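Long-range contact in glutathione peroxidase (Schistosoma mansoni, PDB 2V1M), which reduces hydrogen peroxide to water at the expense of glutathione, which is oxidised to its disulfide: residues H32-V37 against R66-P71. Numbering follows the deposited sequence.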
loop_
_atom_site.group_PDB
_atom_site.type_symbol
_atom_site.label_atom_id
_atom_site.label_comp_id
_atom_site.label_asym_id
_atom_site.label_seq_id
_atom_site.Cartn_x
_atom_site.Cartn_y
_atom_site.Cartn_z
ATOM N N HIS A 32 10.569 -9.726 2.680
ATOM C CA HIS A 32 10.087 -8.671 3.594
ATOM C C HIS A 32 8.585 -8.716 3.712
ATOM O O HIS A 32 7.892 -9.078 2.771
ATOM C CB HIS A 32 10.568 -7.307 3.081
ATOM C CG HIS A 32 12.063 -7.145 3.245
ATOM N ND1 HIS A 32 12.872 -6.451 2.364
ATOM C CD2 HIS A 32 12.898 -7.624 4.206
ATOM C CE1 HIS A 32 14.129 -6.515 2.774
ATOM N NE2 HIS A 32 14.172 -7.210 3.896
ATOM N N VAL A 33 8.077 -8.354 4.882
ATOM C CA VAL A 33 6.631 -8.191 5.045
ATOM C C VAL A 33 6.250 -6.861 4.423
ATOM O O VAL A 33 6.935 -5.864 4.668
ATOM C CB VAL A 33 6.257 -8.234 6.553
ATOM C CG1 VAL A 33 4.791 -7.867 6.790
ATOM C CG2 VAL A 33 6.585 -9.587 7.139
ATOM N N CYS A 34 5.160 -6.840 3.630
ATOM C CA CYS A 34 4.744 -5.612 2.992
ATOM C C CYS A 34 3.351 -5.213 3.420
ATOM O O CYS A 34 2.452 -6.063 3.550
ATOM C CB CYS A 34 4.771 -5.727 1.451
ATOM S SG CYS A 34 6.396 -6.102 0.767
ATOM N N LEU A 35 3.169 -3.909 3.612
ATOM C CA LEU A 35 1.859 -3.331 3.861
ATOM C C LEU A 35 1.560 -2.417 2.679
ATOM O O LEU A 35 2.292 -1.441 2.463
ATOM C CB LEU A 35 1.830 -2.554 5.182
ATOM C CG LEU A 35 0.413 -2.074 5.567
ATOM C CD1 LEU A 35 -0.526 -3.263 5.898
ATOM C CD2 LEU A 35 0.520 -1.090 6.732
ATOM N N ILE A 36 0.559 -2.788 1.870
ATOM C CA ILE A 36 0.273 -2.103 0.620
ATOM C C ILE A 36 -0.988 -1.271 0.802
ATOM O O ILE A 36 -2.074 -1.835 1.148
ATOM C CB ILE A 36 0.141 -3.123 -0.551
ATOM C CG1 ILE A 36 1.437 -3.955 -0.641
ATOM C CG2 ILE A 36 -0.167 -2.344 -1.826
ATOM C CD1 ILE A 36 1.449 -4.982 -1.767
ATOM N N VAL A 37 -0.859 0.029 0.581
ATOM C CA VAL A 37 -1.926 0.982 0.928
ATOM C C VAL A 37 -2.226 1.830 -0.286
ATOM O O VAL A 37 -1.312 2.374 -0.906
ATOM C CB VAL A 37 -1.436 1.894 2.104
ATOM C CG1 VAL A 37 -2.606 2.794 2.581
ATOM C CG2 VAL A 37 -0.878 1.071 3.223
ATOM N N ARG A 66 8.110 -3.351 4.881
ATOM C CA ARG A 66 8.127 -2.385 3.780
ATOM C C ARG A 66 6.699 -1.913 3.536
ATOM O O ARG A 66 5.809 -2.706 3.301
ATOM C CB ARG A 66 8.730 -3.028 2.513
ATOM C CG ARG A 66 10.191 -3.491 2.725
ATOM C CD ARG A 66 11.127 -2.324 2.938
ATOM N NE ARG A 66 12.509 -2.788 3.078
ATOM C CZ ARG A 66 13.059 -3.178 4.234
ATOM N NH1 ARG A 66 12.337 -3.243 5.359
ATOM N NH2 ARG A 66 14.339 -3.555 4.257
ATOM N N ILE A 67 6.500 -0.610 3.590
ATOM C CA ILE A 67 5.213 -0.008 3.296
ATOM C C ILE A 67 5.251 0.552 1.885
ATOM O O ILE A 67 6.210 1.269 1.525
ATOM C CB ILE A 67 4.870 1.105 4.341
ATOM C CG1 ILE A 67 4.790 0.471 5.739
ATOM C CG2 ILE A 67 3.585 1.838 3.949
ATOM C CD1 ILE A 67 4.704 1.517 6.856
ATOM N N LEU A 68 4.235 0.205 1.088
ATOM C CA LEU A 68 4.139 0.610 -0.313
ATOM C C LEU A 68 2.852 1.410 -0.455
ATOM O O LEU A 68 1.772 0.882 -0.156
ATOM C CB LEU A 68 4.086 -0.595 -1.256
ATOM C CG LEU A 68 5.308 -1.475 -1.415
ATOM C CD1 LEU A 68 5.677 -2.238 -0.232
ATOM C CD2 LEU A 68 5.056 -2.380 -2.615
ATOM N N ALA A 69 2.957 2.647 -0.939
ATOM C CA ALA A 69 1.787 3.546 -1.049
ATOM C C ALA A 69 1.521 3.874 -2.513
ATOM O O ALA A 69 2.385 4.445 -3.214
ATOM C CB ALA A 69 2.028 4.817 -0.261
ATOM N N PHE A 70 0.309 3.519 -2.959
ATOM C CA PHE A 70 -0.153 3.705 -4.333
ATOM C C PHE A 70 -1.218 4.792 -4.391
ATOM O O PHE A 70 -2.351 4.566 -3.970
ATOM C CB PHE A 70 -0.714 2.390 -4.885
ATOM C CG PHE A 70 0.383 1.388 -5.167
ATOM C CD1 PHE A 70 1.040 1.404 -6.395
ATOM C CD2 PHE A 70 0.764 0.473 -4.186
ATOM C CE1 PHE A 70 2.086 0.537 -6.657
ATOM C CE2 PHE A 70 1.813 -0.411 -4.443
ATOM C CZ PHE A 70 2.479 -0.375 -5.674
ATOM N N PRO A 71 -0.880 5.968 -4.927
ATOM C CA PRO A 71 -1.915 7.005 -5.117
ATOM C C PRO A 71 -2.986 6.497 -6.075
ATOM O O PRO A 71 -2.705 5.786 -7.036
ATOM C CB PRO A 71 -1.141 8.176 -5.744
ATOM C CG PRO A 71 0.329 7.947 -5.267
ATOM C CD PRO A 71 0.458 6.449 -5.371
#
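With CG beside its own backbone N (chi1 -61°) and the chain bent at chi2 (-67°), R66 lays its guanidinium over one face of the imidazole of H32, whose CG likewise sits beside its backbone N. This contact stands at the start of the pairing of two parallel strands, 33-39 and 65-71, joined by a beta-alpha-beta crossover through helix 46-60 in the thioredoxin fold of the glutathione peroxidases. The two planes are 30° apart and the overlap lies toward the rim; R66 NH2 approaches H32 CE1 to 3.3 Å, while NH1 turns to the carbonyl of V61.

Beyond this pair, V33, L35 and V37 of one strand bond through their backbones to R66, L68 and F70 of the other, as in a parallel ladder. R66 N donates to V33 O at 2.8 Å, and R66 O receives L35 N; L35 O then takes L68 N, and L68 O takes V37 N. CA-H groups supplement several of these acceptors, as where C34 CA lies 3.1 Å from R66 O. C34, I36, R66 and L68 share one face of the sheet, where L68 CD1 rests 4.0 Å from C34 CB and I36 meets Y115 and L118 of helix 113-121. L35, I67, V37 and A69 occupy the other face; L35 and I67 both pack on L53 of the crossover helix. On their outer sides the strands pair with 136-139 and 99-100, which makes this a central, buried seam of the sheet.

At its far end F70, stacked on F101, meets I36 obliquely: CG2 of I36 lies 3.8 Å from F70 CD2, while F70 N donates to V37 O at 2.9 Å.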